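PDB 7AM1: protein SSD1, which binds untranslated regions of mRNAs and represses translation of those messages as a non-enzymatic member of the RNase II/RNR family. Local coordinates for residues Ile366-Glu371 and Ser475-Leu480; Gly373-Phe378 and Glu437-Pro442; Glu377-Val382 and Gly393-Asp398; Thr448-Tyr453 and Gly468-Ser473; Gln482-Leu487 and Asp541-Phe546. One frame throughout, in Å; residues are numbered along the deposited sequence.

Interaction 1: Ile366-Glu371 and Ser475-Leu480; sequences IFAISE and SNILSL
Ile369 and Leu480 meet at about a right angle, CG2 of Ile369 lying 3.8 Å from CD2 of Leu480. Chi1 of -54° keeps CG1 of Ile369 beside the backbone N, which puts the CG2 methyl anti to that N and turns it toward the leucine. The other branch of Leu480 has a different neighbour: CD1 comes within 3.9 Å of Glu371 CG, where the two side chains run side by side and point the same way. Next to Ile369, the Phe367 ring turns from the facing strand toward Leu496 and Val499, and it receives CD1 of Ile369 at its edge, in the ring plane. Phe367 and Ile369 project from a parallel pairing of strands 367-370 and 476-479, with Glu371 and Leu480 just past its end; strand 476-479 is the outermost at this end of the mixed sheet of the RNB domain. The parallel ladder passes from Ala368 N to Asn476 O (2.8 Å), from Leu478 N to Ala368 O (2.9 Å) and from Ser370 N to Leu478 O. Where the pairing begins, the carbonyl O of Ile366 is gripped by two amides, Ser475 N at 2.7 Å and Asn476 N at 3.3 Å, and a water links Ile366 N with Ser475 OG. The face opposite Phe367 and Ile369 carries Ala368, Ser370, Ile477 and Ser479. There Ile477 CG1 lies 4.1 Å from Ala368 CB and its CD1 4.0 Å from Ser370 CB. Ser370 OG reaches Leu478 O only weakly, whereas Ser479 OG caps Gln482 N at the start of helix 480-488.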
# COMPACT_ATOMS: atom_id res chain seq x y z
N ILE A 366 -22.27 17.44 -19.31
CA ILE A 366 -21.71 16.58 -18.26
C ILE A 366 -21.00 15.41 -18.92
O ILE A 366 -21.58 14.72 -19.77
CB ILE A 366 -22.81 16.10 -17.31
CG1 ILE A 366 -23.35 17.27 -16.49
CG2 ILE A 366 -22.27 15.03 -16.36
CD1 ILE A 366 -24.67 16.99 -15.82
N PHE A 367 -19.76 15.18 -18.55
CA PHE A 367 -19.06 13.99 -19.00
C PHE A 367 -18.80 13.09 -17.80
O PHE A 367 -18.29 13.53 -16.77
CB PHE A 367 -17.75 14.33 -19.74
CG PHE A 367 -16.82 15.24 -19.00
CD1 PHE A 367 -17.00 16.61 -19.03
CD2 PHE A 367 -15.73 14.73 -18.30
CE1 PHE A 367 -16.14 17.46 -18.36
CE2 PHE A 367 -14.86 15.57 -17.63
CZ PHE A 367 -15.07 16.94 -17.66
N ALA A 368 -19.21 11.83 -17.93
CA ALA A 368 -18.94 10.83 -16.92
C ALA A 368 -17.52 10.32 -17.11
O ALA A 368 -17.05 10.18 -18.24
CB ALA A 368 -19.94 9.68 -17.02
N ILE A 369 -16.82 10.09 -16.00
CA ILE A 369 -15.47 9.55 -16.02
C ILE A 369 -15.53 8.06 -15.74
O ILE A 369 -16.11 7.62 -14.74
CB ILE A 369 -14.56 10.26 -14.99
CG1 ILE A 369 -14.60 11.78 -15.22
CG2 ILE A 369 -13.14 9.71 -15.07
CD1 ILE A 369 -13.90 12.23 -16.49
N SER A 370 -14.94 7.27 -16.63
CA SER A 370 -14.84 5.83 -16.46
C SER A 370 -13.39 5.45 -16.20
O SER A 370 -12.45 6.08 -16.71
CB SER A 370 -15.36 5.09 -17.70
OG SER A 370 -14.53 5.31 -18.82
N GLU A 371 -13.21 4.40 -15.40
CA GLU A 371 -11.90 3.86 -15.09
C GLU A 371 -11.82 2.45 -15.67
O GLU A 371 -12.78 1.68 -15.59
CB GLU A 371 -11.67 3.87 -13.57
CG GLU A 371 -11.62 5.30 -13.00
CD GLU A 371 -11.69 5.36 -11.48
OE1 GLU A 371 -12.77 5.10 -10.90
OE2 GLU A 371 -10.65 5.70 -10.85
N SER A 475 -23.71 13.80 -21.24
CA SER A 475 -23.60 13.96 -22.68
C SER A 475 -22.47 13.13 -23.25
O SER A 475 -22.52 12.75 -24.43
CB SER A 475 -23.39 15.43 -23.03
OG SER A 475 -24.56 16.18 -22.76
N ASN A 476 -21.46 12.84 -22.44
CA ASN A 476 -20.28 12.12 -22.90
C ASN A 476 -19.75 11.27 -21.75
O ASN A 476 -20.04 11.52 -20.58
CB ASN A 476 -19.20 13.09 -23.39
CG ASN A 476 -19.65 13.89 -24.58
OD1 ASN A 476 -20.03 15.06 -24.46
ND2 ASN A 476 -19.61 13.28 -25.75
N ILE A 477 -18.96 10.26 -22.11
CA ILE A 477 -18.24 9.45 -21.14
C ILE A 477 -16.82 9.29 -21.65
O ILE A 477 -16.61 8.86 -22.79
CB ILE A 477 -18.90 8.09 -20.90
CG1 ILE A 477 -18.12 7.31 -19.83
CG2 ILE A 477 -18.99 7.29 -22.19
CD1 ILE A 477 -18.93 6.20 -19.18
N LEU A 478 -15.84 9.66 -20.82
CA LEU A 478 -14.43 9.55 -21.14
C LEU A 478 -13.74 8.65 -20.13
O LEU A 478 -14.01 8.74 -18.93
CB LEU A 478 -13.73 10.92 -21.14
CG LEU A 478 -13.95 11.85 -22.32
CD1 LEU A 478 -13.29 13.19 -22.05
CD2 LEU A 478 -13.42 11.24 -23.61
N SER A 479 -12.86 7.78 -20.62
CA SER A 479 -11.95 7.09 -19.73
C SER A 479 -10.78 8.00 -19.38
O SER A 479 -10.48 8.97 -20.09
CB SER A 479 -11.41 5.81 -20.38
OG SER A 479 -10.55 6.14 -21.45
N LEU A 480 -10.11 7.68 -18.27
CA LEU A 480 -8.92 8.44 -17.89
C LEU A 480 -7.86 8.37 -18.98
O LEU A 480 -7.11 9.33 -19.17
CB LEU A 480 -8.37 7.93 -16.56
CG LEU A 480 -9.23 8.22 -15.33
CD1 LEU A 480 -8.64 7.55 -14.09
CD2 LEU A 480 -9.37 9.72 -15.10
O HOH W 1 -24.93 16.72 -20.06

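Interaction 2: Gly373-Phe378 and Glu437-Pro442; sequences GWVSEF and ELSLAP
Ser376 is held at both ends of its backbone by Ser439 and Leu440. Its amide N gives a nearly straight bond to Ser439 OG (2.9 Å, 170° at the hydrogen), and its carbonyl O accepts from Leu440 N at 2.9 Å, the donor tilted 21° from the carbonyl plane. Ser439 is the first residue to leave helical geometry after helix 432-438. Chi1 of -179° swings its hydroxyl away from its own N to where it meets Ser376 N, and Ser439 OG also lies 3.6 Å from Val375 CB. The side-chain hydroxyl of Ser376 is satisfied separately, by Ile369 O, and also lies against Leu440 CB. Leu440 then wraps past the backbone: its CG is 3.4 Å from Ser376 O, and its CD1 reaches the peptide between Glu377 and Phe378, 3.7 Å from Phe378 N. Within 373-378, Trp374 NE1 donates to Glu377 OE2 (3.2 Å). OE2 lies in the indole plane, yet the NE1 donor meets it from above the carboxylate plane. Val375 CG2 sits over one indole face, 3.6 Å above it and toward the rim. The other oxygen of Glu377, OE1, accepts from Met664 N, and OE2 has in addition a long, weak ion pair with Arg665. In the RNB domain the contact thus ties the loop between strands 367-370 and 378-384 to the end of helix 432-438, with Leu440 packed on Ala368 and on Val397 of strand 389-397, and Phe378 turned toward helix 544-568.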
# COMPACT_ATOMS: atom_id res chain seq x y z
N GLY A 373 -11.87 -1.12 -16.61
CA GLY A 373 -12.33 -2.30 -15.93
C GLY A 373 -13.35 -2.05 -14.84
O GLY A 373 -13.78 -3.01 -14.19
N TRP A 374 -13.75 -0.80 -14.63
CA TRP A 374 -14.62 -0.42 -13.54
C TRP A 374 -15.79 0.39 -14.10
O TRP A 374 -15.83 0.71 -15.29
CB TRP A 374 -13.84 0.37 -12.48
CG TRP A 374 -14.58 0.64 -11.22
CD1 TRP A 374 -14.82 1.86 -10.65
CD2 TRP A 374 -15.17 -0.33 -10.35
NE1 TRP A 374 -15.53 1.70 -9.48
CE2 TRP A 374 -15.75 0.37 -9.27
CE3 TRP A 374 -15.25 -1.73 -10.37
CZ2 TRP A 374 -16.42 -0.28 -8.24
CZ3 TRP A 374 -15.91 -2.37 -9.34
CH2 TRP A 374 -16.49 -1.65 -8.29
N VAL A 375 -16.75 0.69 -13.24
CA VAL A 375 -17.92 1.46 -13.62
C VAL A 375 -17.57 2.94 -13.72
O VAL A 375 -16.40 3.33 -13.57
CB VAL A 375 -19.07 1.24 -12.61
CG1 VAL A 375 -19.43 -0.23 -12.54
CG2 VAL A 375 -18.67 1.76 -11.23
N SER A 376 -18.57 3.77 -14.01
CA SER A 376 -18.46 5.22 -13.90
C SER A 376 -19.30 5.68 -12.72
O SER A 376 -20.52 5.49 -12.71
CB SER A 376 -18.92 5.91 -15.18
OG SER A 376 -18.98 7.32 -15.00
N GLU A 377 -18.66 6.27 -11.72
CA GLU A 377 -19.38 6.75 -10.55
C GLU A 377 -19.20 8.24 -10.31
O GLU A 377 -19.75 8.76 -9.34
CB GLU A 377 -18.96 5.96 -9.30
CG GLU A 377 -17.50 6.02 -8.90
CD GLU A 377 -17.19 5.08 -7.75
OE1 GLU A 377 -18.00 5.04 -6.80
OE2 GLU A 377 -16.16 4.36 -7.78
N PHE A 378 -18.47 8.94 -11.17
CA PHE A 378 -18.17 10.35 -11.00
C PHE A 378 -18.29 11.04 -12.35
O PHE A 378 -17.84 10.51 -13.37
CB PHE A 378 -16.77 10.55 -10.43
CG PHE A 378 -16.41 11.97 -10.16
CD1 PHE A 378 -16.91 12.61 -9.04
CD2 PHE A 378 -15.56 12.66 -11.00
CE1 PHE A 378 -16.57 13.92 -8.76
CE2 PHE A 378 -15.21 13.97 -10.72
CZ PHE A 378 -15.72 14.59 -9.60
N GLU A 437 -26.39 -1.41 -13.56
CA GLU A 437 -27.54 -0.52 -13.68
C GLU A 437 -27.25 0.90 -13.21
O GLU A 437 -27.88 1.85 -13.70
CB GLU A 437 -28.72 -1.08 -12.88
CG GLU A 437 -29.99 -0.23 -12.97
N LEU A 438 -26.31 1.09 -12.28
CA LEU A 438 -26.06 2.40 -11.71
C LEU A 438 -24.88 3.13 -12.35
O LEU A 438 -24.69 4.32 -12.09
CB LEU A 438 -25.83 2.29 -10.20
CG LEU A 438 -26.97 1.66 -9.40
CD1 LEU A 438 -26.76 1.91 -7.92
CD2 LEU A 438 -28.34 2.17 -9.84
N SER A 439 -24.06 2.44 -13.15
CA SER A 439 -22.93 3.10 -13.79
C SER A 439 -23.41 4.23 -14.68
O SER A 439 -24.28 4.04 -15.53
CB SER A 439 -22.13 2.08 -14.61
OG SER A 439 -21.00 2.68 -15.23
N LEU A 440 -22.84 5.42 -14.49
CA LEU A 440 -23.21 6.58 -15.29
C LEU A 440 -22.92 6.32 -16.76
O LEU A 440 -21.86 5.80 -17.12
CB LEU A 440 -22.45 7.81 -14.81
CG LEU A 440 -22.58 8.14 -13.32
CD1 LEU A 440 -21.65 9.29 -12.94
CD2 LEU A 440 -24.03 8.48 -12.99
N ALA A 441 -23.86 6.70 -17.62
CA ALA A 441 -23.70 6.49 -19.06
C ALA A 441 -24.42 7.58 -19.82
O ALA A 441 -25.43 8.10 -19.34
CB ALA A 441 -24.24 5.11 -19.49
N PRO A 442 -23.93 7.95 -21.00
CA PRO A 442 -24.62 8.98 -21.78
C PRO A 442 -26.06 8.59 -22.06
O PRO A 442 -26.37 7.42 -22.33
CB PRO A 442 -23.80 9.06 -23.07
CG PRO A 442 -22.45 8.59 -22.69
CD PRO A 442 -22.67 7.52 -21.65

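Interaction 3: Glu377-Val382 and Gly393-Asp398; sequences EFALHV and GCHVVD
Ala379 and His395 form a hydrogen-bonded pair in the antiparallel hairpin of strands 378-384 and 389-397, part of the mixed sheet of the RNB domain. Their amides and carbonyls exchange two bonds of 2.9 Å, Ala379 N to His395 O and His395 N to Ala379 O. His381 and Gly393 repeat the pattern, and Val397 N to Glu377 O, at 3.2 Å, closes the ladder at the far end.

On the face that carries Ala379, the two imidazoles meet rim to rim with planes 23° apart. ND1 of His381 and NE2 of His395 share a hydrogen bond of 3.0 Å, each nitrogen near the plane of the other ring. Chi1 of 77° folds the His381 ring over Gly393, whose CA packs on one ring face, 3.8 Å from the centroid.

The other face is apolar. The rim of Phe378 takes Val396 CG2 in its plane, 3.9 Å from CD1, and its CZ touches Cys394 CB; Leu380 CD2 lies 3.6 Å from Cys394 SG. Helix 544-568 covers this side.

The remaining ring nitrogens are bonded too, His381 NE2 to Glu391 OE2 and His395 ND1 to Ser450 OG. The buried imidazoles therefore form a continuous polar chain, and because the link between them needs one nitrogen with a proton and one without, two fully protonated rings would be unlikely.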
# COMPACT_ATOMS: atom_id res chain seq x y z
N GLU A 377 -18.66 6.27 -11.72
CA GLU A 377 -19.38 6.75 -10.55
C GLU A 377 -19.20 8.24 -10.31
O GLU A 377 -19.75 8.76 -9.34
CB GLU A 377 -18.96 5.96 -9.30
CG GLU A 377 -17.50 6.02 -8.90
CD GLU A 377 -17.19 5.08 -7.75
OE1 GLU A 377 -18.00 5.04 -6.80
OE2 GLU A 377 -16.16 4.36 -7.78
N PHE A 378 -18.47 8.94 -11.17
CA PHE A 378 -18.17 10.35 -11.00
C PHE A 378 -18.29 11.04 -12.35
O PHE A 378 -17.84 10.51 -13.37
CB PHE A 378 -16.77 10.55 -10.43
CG PHE A 378 -16.41 11.97 -10.16
CD1 PHE A 378 -16.91 12.61 -9.04
CD2 PHE A 378 -15.56 12.66 -11.00
CE1 PHE A 378 -16.57 13.92 -8.76
CE2 PHE A 378 -15.21 13.97 -10.72
CZ PHE A 378 -15.72 14.59 -9.60
N ALA A 379 -18.92 12.21 -12.36
CA ALA A 379 -19.12 12.98 -13.58
C ALA A 379 -18.91 14.46 -13.27
O ALA A 379 -19.05 14.90 -12.13
CB ALA A 379 -20.51 12.74 -14.17
N LEU A 380 -18.59 15.22 -14.31
CA LEU A 380 -18.26 16.63 -14.16
C LEU A 380 -18.92 17.46 -15.25
O LEU A 380 -19.20 16.97 -16.34
CB LEU A 380 -16.75 16.88 -14.26
CG LEU A 380 -15.81 16.44 -13.14
CD1 LEU A 380 -14.38 16.53 -13.64
CD2 LEU A 380 -16.03 17.29 -11.90
N HIS A 381 -19.14 18.74 -14.94
CA HIS A 381 -19.41 19.72 -15.97
C HIS A 381 -18.69 21.01 -15.60
O HIS A 381 -18.40 21.26 -14.43
CB HIS A 381 -20.91 19.98 -16.19
CG HIS A 381 -21.56 20.84 -15.14
ND1 HIS A 381 -22.30 20.32 -14.11
CD2 HIS A 381 -21.62 22.19 -15.01
CE1 HIS A 381 -22.78 21.31 -13.37
NE2 HIS A 381 -22.38 22.46 -13.90
N VAL A 382 -18.36 21.79 -16.61
CA VAL A 382 -17.86 23.15 -16.44
C VAL A 382 -18.74 24.04 -17.30
O VAL A 382 -19.04 23.70 -18.45
CB VAL A 382 -16.37 23.29 -16.82
CG1 VAL A 382 -15.99 24.75 -16.91
CG2 VAL A 382 -15.49 22.57 -15.82
N GLY A 393 -19.32 21.60 -11.73
CA GLY A 393 -20.23 20.66 -11.09
C GLY A 393 -19.57 19.31 -10.94
O GLY A 393 -18.99 18.78 -11.89
N CYS A 394 -19.67 18.74 -9.74
CA CYS A 394 -19.07 17.46 -9.40
C CYS A 394 -20.16 16.52 -8.91
O CYS A 394 -20.79 16.79 -7.89
CB CYS A 394 -17.98 17.65 -8.34
SG CYS A 394 -16.76 18.89 -8.81
N HIS A 395 -20.39 15.44 -9.65
CA HIS A 395 -21.56 14.59 -9.47
C HIS A 395 -21.12 13.17 -9.13
O HIS A 395 -20.27 12.59 -9.83
CB HIS A 395 -22.43 14.57 -10.73
CG HIS A 395 -22.63 15.92 -11.34
ND1 HIS A 395 -23.47 16.87 -10.81
CD2 HIS A 395 -22.11 16.47 -12.46
CE1 HIS A 395 -23.46 17.95 -11.56
NE2 HIS A 395 -22.63 17.74 -12.58
N VAL A 396 -21.70 12.61 -8.07
CA VAL A 396 -21.41 11.26 -7.60
C VAL A 396 -22.71 10.46 -7.59
O VAL A 396 -23.75 10.96 -7.15
CB VAL A 396 -20.78 11.28 -6.19
CG1 VAL A 396 -20.53 9.86 -5.71
CG2 VAL A 396 -19.49 12.09 -6.19
N VAL A 397 -22.64 9.22 -8.07
CA VAL A 397 -23.80 8.34 -8.03
C VAL A 397 -24.36 8.29 -6.62
O VAL A 397 -23.63 8.08 -5.65
CB VAL A 397 -23.43 6.93 -8.54
CG1 VAL A 397 -24.59 5.97 -8.33
CG2 VAL A 397 -23.04 6.98 -10.00
N ASP A 398 -25.68 8.47 -6.50
CA ASP A 398 -26.37 8.45 -5.21
C ASP A 398 -26.76 7.01 -4.89
O ASP A 398 -27.93 6.62 -4.94
CB ASP A 398 -27.57 9.39 -5.24
CG ASP A 398 -28.22 9.57 -3.87
OD1 ASP A 398 -27.87 8.84 -2.92
OD2 ASP A 398 -29.10 10.46 -3.75

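Interaction 4: Thr448-Tyr453 and Gly468-Ser473; sequences TLSVVY and GESTIS
This is the antiparallel pairing of a long beta hairpin, strands 446-456 and 462-472, within the mixed sheet of the RNB domain. The short segments run at 111° to each other; within them pairing joins Thr448 to Ser450 with Gly468 to Ser470, and it continues through Val452 and Trp466. Thr448 and Ser470 exchange two backbone bonds, Thr448 N to Ser470 O at 3.0 Å and Ser470 N to Thr448 O at 2.9 Å; in both the donor stands well above the carbonyl plane. Ser450 and Gly468 form the second hydrogen-bonded pair, and there Ser450 N meets Gly468 O almost end-on, at 2.9 Å. One face gathers hydroxyls. Ser470 OG, placed between its own N and carbonyl carbon (chi1 57°), shares a 2.7 Å hydrogen bond with Thr448 OG1, in which either hydroxyl could be the donor. Ser450 OG approaches the same Ser470 OG to a modelled 2.4 Å, so short that the exact distance is doubtful. The Thr448 methyl turns to Ile472 instead, Thr448 CG2 lying 3.9 Å from Ile472 CG1 as the side chains cross at about a right angle. On the other face Leu449 and Glu469 run side by side, Leu449 CD2 3.6 Å from Glu469 CG. Strand 389-397 flanks 446-456, with backbone bonds joining Leu449 to Val396 and Val451 to Cys394, while strand 356-358 borders 462-472. Phe358 of that strand packs on Ser450, Ser470 and Ile472, and helix 544-568 receives Val451 and Tyr453.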
# COMPACT_ATOMS: atom_id res chain seq x y z
N THR A 448 -27.91 11.46 -8.33
CA THR A 448 -26.55 11.77 -7.92
C THR A 448 -26.58 12.68 -6.70
O THR A 448 -27.61 13.24 -6.33
CB THR A 448 -25.75 12.41 -9.06
OG1 THR A 448 -26.54 13.45 -9.67
CG2 THR A 448 -25.38 11.38 -10.12
N LEU A 449 -25.42 12.79 -6.05
CA LEU A 449 -25.15 13.83 -5.06
C LEU A 449 -24.08 14.73 -5.65
O LEU A 449 -23.04 14.24 -6.11
CB LEU A 449 -24.69 13.23 -3.73
CG LEU A 449 -25.66 12.29 -3.00
CD1 LEU A 449 -25.05 11.77 -1.69
CD2 LEU A 449 -26.99 12.97 -2.72
N SER A 450 -24.32 16.03 -5.66
CA SER A 450 -23.47 16.95 -6.40
C SER A 450 -22.87 18.01 -5.48
O SER A 450 -23.52 18.47 -4.54
CB SER A 450 -24.25 17.64 -7.52
OG SER A 450 -24.73 16.69 -8.46
N VAL A 451 -21.63 18.38 -5.78
CA VAL A 451 -20.97 19.54 -5.20
C VAL A 451 -20.63 20.48 -6.35
O VAL A 451 -19.84 20.12 -7.24
CB VAL A 451 -19.72 19.15 -4.40
CG1 VAL A 451 -19.01 20.39 -3.89
CG2 VAL A 451 -20.08 18.21 -3.25
N VAL A 452 -21.23 21.66 -6.36
CA VAL A 452 -21.12 22.61 -7.47
C VAL A 452 -20.40 23.85 -6.97
O VAL A 452 -20.87 24.52 -6.04
CB VAL A 452 -22.50 22.97 -8.04
CG1 VAL A 452 -22.37 23.94 -9.21
CG2 VAL A 452 -23.23 21.70 -8.48
N TYR A 453 -19.24 24.14 -7.56
CA TYR A 453 -18.45 25.31 -7.19
C TYR A 453 -18.71 26.43 -8.19
O TYR A 453 -18.67 26.20 -9.41
CB TYR A 453 -16.96 24.98 -7.15
CG TYR A 453 -16.61 23.86 -6.20
CD1 TYR A 453 -16.46 24.11 -4.84
CD2 TYR A 453 -16.43 22.56 -6.65
CE1 TYR A 453 -16.14 23.09 -3.96
CE2 TYR A 453 -16.11 21.53 -5.77
CZ TYR A 453 -15.96 21.80 -4.44
OH TYR A 453 -15.65 20.79 -3.56
N GLY A 468 -26.01 19.19 -2.72
CA GLY A 468 -27.37 18.70 -2.63
C GLY A 468 -27.60 17.50 -3.51
O GLY A 468 -26.69 17.02 -4.21
N GLU A 469 -28.83 17.00 -3.46
CA GLU A 469 -29.26 15.90 -4.31
C GLU A 469 -29.59 16.42 -5.71
O GLU A 469 -30.09 17.54 -5.87
CB GLU A 469 -30.48 15.21 -3.70
CG GLU A 469 -30.18 14.56 -2.35
CD GLU A 469 -31.42 14.03 -1.67
OE1 GLU A 469 -31.33 12.97 -1.01
OE2 GLU A 469 -32.49 14.66 -1.80
N SER A 470 -29.29 15.61 -6.72
CA SER A 470 -29.38 16.06 -8.10
C SER A 470 -29.74 14.89 -9.00
O SER A 470 -29.86 13.74 -8.57
CB SER A 470 -28.06 16.69 -8.55
OG SER A 470 -26.99 15.77 -8.39
N THR A 471 -29.89 15.20 -10.28
CA THR A 471 -30.12 14.23 -11.34
C THR A 471 -29.33 14.71 -12.55
O THR A 471 -29.39 15.89 -12.91
CB THR A 471 -31.61 14.12 -11.69
OG1 THR A 471 -32.35 13.71 -10.53
CG2 THR A 471 -31.83 13.11 -12.80
N ILE A 472 -28.59 13.79 -13.17
CA ILE A 472 -27.77 14.12 -14.33
C ILE A 472 -28.13 13.18 -15.47
O ILE A 472 -28.71 12.11 -15.27
CB ILE A 472 -26.25 14.04 -14.03
CG1 ILE A 472 -25.80 12.60 -13.75
CG2 ILE A 472 -25.89 14.95 -12.86
CD1 ILE A 472 -24.29 12.42 -13.67
N SER A 473 -27.78 13.61 -16.68
CA SER A 473 -27.86 12.78 -17.88
C SER A 473 -26.63 13.09 -18.70
O SER A 473 -26.60 14.06 -19.47
CB SER A 473 -29.14 13.06 -18.67
OG SER A 473 -29.25 12.17 -19.77

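Interaction 5: Gln482-Leu487 and Asp541-Phe546; sequences QLDEKL and DRTLGF
Asp484 stretches from helix 480-488 to Thr543 and Gly545 at the start of helix 544-568. Its CB, with chi1 at an unusual -95°, directs the carboxylate toward the start of helix 544-568 without itself touching the second segment. The next atom, CG, lies 3.4 Å from Gly545 N and 3.5 Å from Thr543 CB. At the tip the oxygens divide the work. OD1 accepts from Gly545 N at 2.9 Å, the amide coming in from 44° above the carboxylate plane, while OD2 receives the hydroxyl proton of Thr543 OG1 at 2.6 Å on its syn lone pair. Thr543 is the N-cap of helix 544-568: its OG1 also accepts from Phe546 N, so one hydroxyl is bonded on both sides and held in place. A carboxylate here, at the amino end of a helix in the RNB domain, would probably be stabilised by the helix dipole. Beside it lie aliphatic side chains: Leu483 CD2 packs on Gly545, 3.8 Å from Gly545 CA, and Gly545, having no side chain, lets the helices come close. Leu487 CD1 meets Leu544 CG at 4.2 Å, the two leucines crossing at about a right angle, and both also touch Gln500.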
# COMPACT_ATOMS: atom_id res chain seq x y z
N GLN A 482 -8.56 8.19 -22.23
CA GLN A 482 -9.04 9.15 -23.22
C GLN A 482 -8.85 10.58 -22.73
O GLN A 482 -8.47 11.46 -23.51
CB GLN A 482 -10.51 8.88 -23.54
CG GLN A 482 -10.75 7.57 -24.25
CD GLN A 482 -12.22 7.26 -24.42
OE1 GLN A 482 -13.05 7.65 -23.60
NE2 GLN A 482 -12.56 6.56 -25.50
N LEU A 483 -9.11 10.84 -21.45
CA LEU A 483 -8.86 12.16 -20.89
C LEU A 483 -7.39 12.55 -21.07
O LEU A 483 -7.08 13.66 -21.49
CB LEU A 483 -9.25 12.20 -19.41
CG LEU A 483 -8.96 13.51 -18.68
CD1 LEU A 483 -9.69 14.67 -19.33
CD2 LEU A 483 -9.33 13.41 -17.21
N ASP A 484 -6.48 11.62 -20.76
CA ASP A 484 -5.06 11.88 -20.94
C ASP A 484 -4.74 12.23 -22.39
O ASP A 484 -4.04 13.21 -22.67
CB ASP A 484 -4.25 10.67 -20.49
CG ASP A 484 -3.79 10.78 -19.07
OD1 ASP A 484 -3.08 11.76 -18.76
OD2 ASP A 484 -4.16 9.91 -18.26
N GLU A 485 -5.23 11.42 -23.33
CA GLU A 485 -4.99 11.70 -24.74
C GLU A 485 -5.42 13.12 -25.09
O GLU A 485 -4.68 13.86 -25.75
CB GLU A 485 -5.73 10.68 -25.61
N LYS A 486 -6.61 13.52 -24.64
CA LYS A 486 -7.14 14.82 -25.01
C LYS A 486 -6.42 15.97 -24.31
O LYS A 486 -6.36 17.07 -24.85
CB LYS A 486 -8.64 14.87 -24.70
CG LYS A 486 -9.44 13.87 -25.52
CD LYS A 486 -10.92 13.89 -25.16
CE LYS A 486 -11.77 13.37 -26.30
NZ LYS A 486 -11.71 14.30 -27.47
N LEU A 487 -5.86 15.74 -23.12
CA LEU A 487 -5.15 16.80 -22.42
C LEU A 487 -3.75 17.04 -22.97
O LEU A 487 -3.20 18.13 -22.77
CB LEU A 487 -5.06 16.50 -20.93
CG LEU A 487 -6.32 16.70 -20.09
CD1 LEU A 487 -6.02 16.46 -18.61
CD2 LEU A 487 -6.89 18.09 -20.29
N ASP A 541 3.36 4.76 -11.03
CA ASP A 541 2.71 5.35 -12.19
C ASP A 541 1.47 6.15 -11.76
O ASP A 541 0.65 5.68 -10.96
CB ASP A 541 2.30 4.27 -13.19
CG ASP A 541 3.48 3.68 -13.96
OD1 ASP A 541 4.65 4.07 -13.73
OD2 ASP A 541 3.22 2.82 -14.83
N ARG A 542 1.36 7.37 -12.29
CA ARG A 542 0.16 8.19 -12.21
C ARG A 542 0.14 9.03 -13.48
O ARG A 542 1.18 9.53 -13.90
CB ARG A 542 0.13 9.11 -10.99
CG ARG A 542 0.25 8.43 -9.65
CD ARG A 542 -1.02 7.70 -9.25
NE ARG A 542 -0.83 7.03 -7.97
CZ ARG A 542 -1.79 6.44 -7.27
NH1 ARG A 542 -3.04 6.41 -7.73
NH2 ARG A 542 -1.51 5.86 -6.11
N THR A 543 -1.04 9.17 -14.09
CA THR A 543 -1.18 9.99 -15.29
C THR A 543 -1.75 11.36 -14.93
O THR A 543 -2.40 11.55 -13.90
CB THR A 543 -2.07 9.33 -16.34
OG1 THR A 543 -3.42 9.29 -15.87
CG2 THR A 543 -1.60 7.91 -16.63
N LEU A 544 -1.52 12.32 -15.83
CA LEU A 544 -2.09 13.65 -15.67
C LEU A 544 -3.60 13.59 -15.53
O LEU A 544 -4.17 14.26 -14.66
CB LEU A 544 -1.68 14.52 -16.86
CG LEU A 544 -2.26 15.93 -16.93
CD1 LEU A 544 -1.95 16.69 -15.65
CD2 LEU A 544 -1.72 16.68 -18.14
N GLY A 545 -4.27 12.79 -16.37
CA GLY A 545 -5.71 12.69 -16.29
C GLY A 545 -6.19 12.25 -14.92
O GLY A 545 -7.11 12.83 -14.34
N PHE A 546 -5.55 11.21 -14.37
CA PHE A 546 -5.91 10.77 -13.02
C PHE A 546 -5.70 11.90 -12.02
O PHE A 546 -6.55 12.12 -11.14
CB PHE A 546 -5.10 9.55 -12.61
CG PHE A 546 -5.27 9.19 -11.15
CD1 PHE A 546 -6.33 8.39 -10.75
CD2 PHE A 546 -4.42 9.69 -10.19
CE1 PHE A 546 -6.51 8.07 -9.40
CE2 PHE A 546 -4.60 9.38 -8.84
CZ PHE A 546 -5.65 8.57 -8.45

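Overall arrangement
Interactions 1, 3 and 4 all belong to one mixed sheet of the RNB domain. Interactions 3 and 4 lie side by side and are buried, joined through strands 389-397 and 446-456, whereas interaction 1 pairs the outermost strand 476-479 with its neighbour and is only partly buried. Interaction 2, also buried, involves no strand pairing; it shares Glu377 and Phe378 with interaction 3 and borders interaction 1. Interaction 5, partly buried, joins helix 480-488, which follows the edge strand, to the start of helix 544-568, which packs on the sheet. Their chemistry differs with place: hydroxyls and imidazoles in interactions 3 and 4, parallel backbone bonds and apolar contacts in 1, serine-to-backbone bonds in 2, and a carboxylate at a helix start in 5.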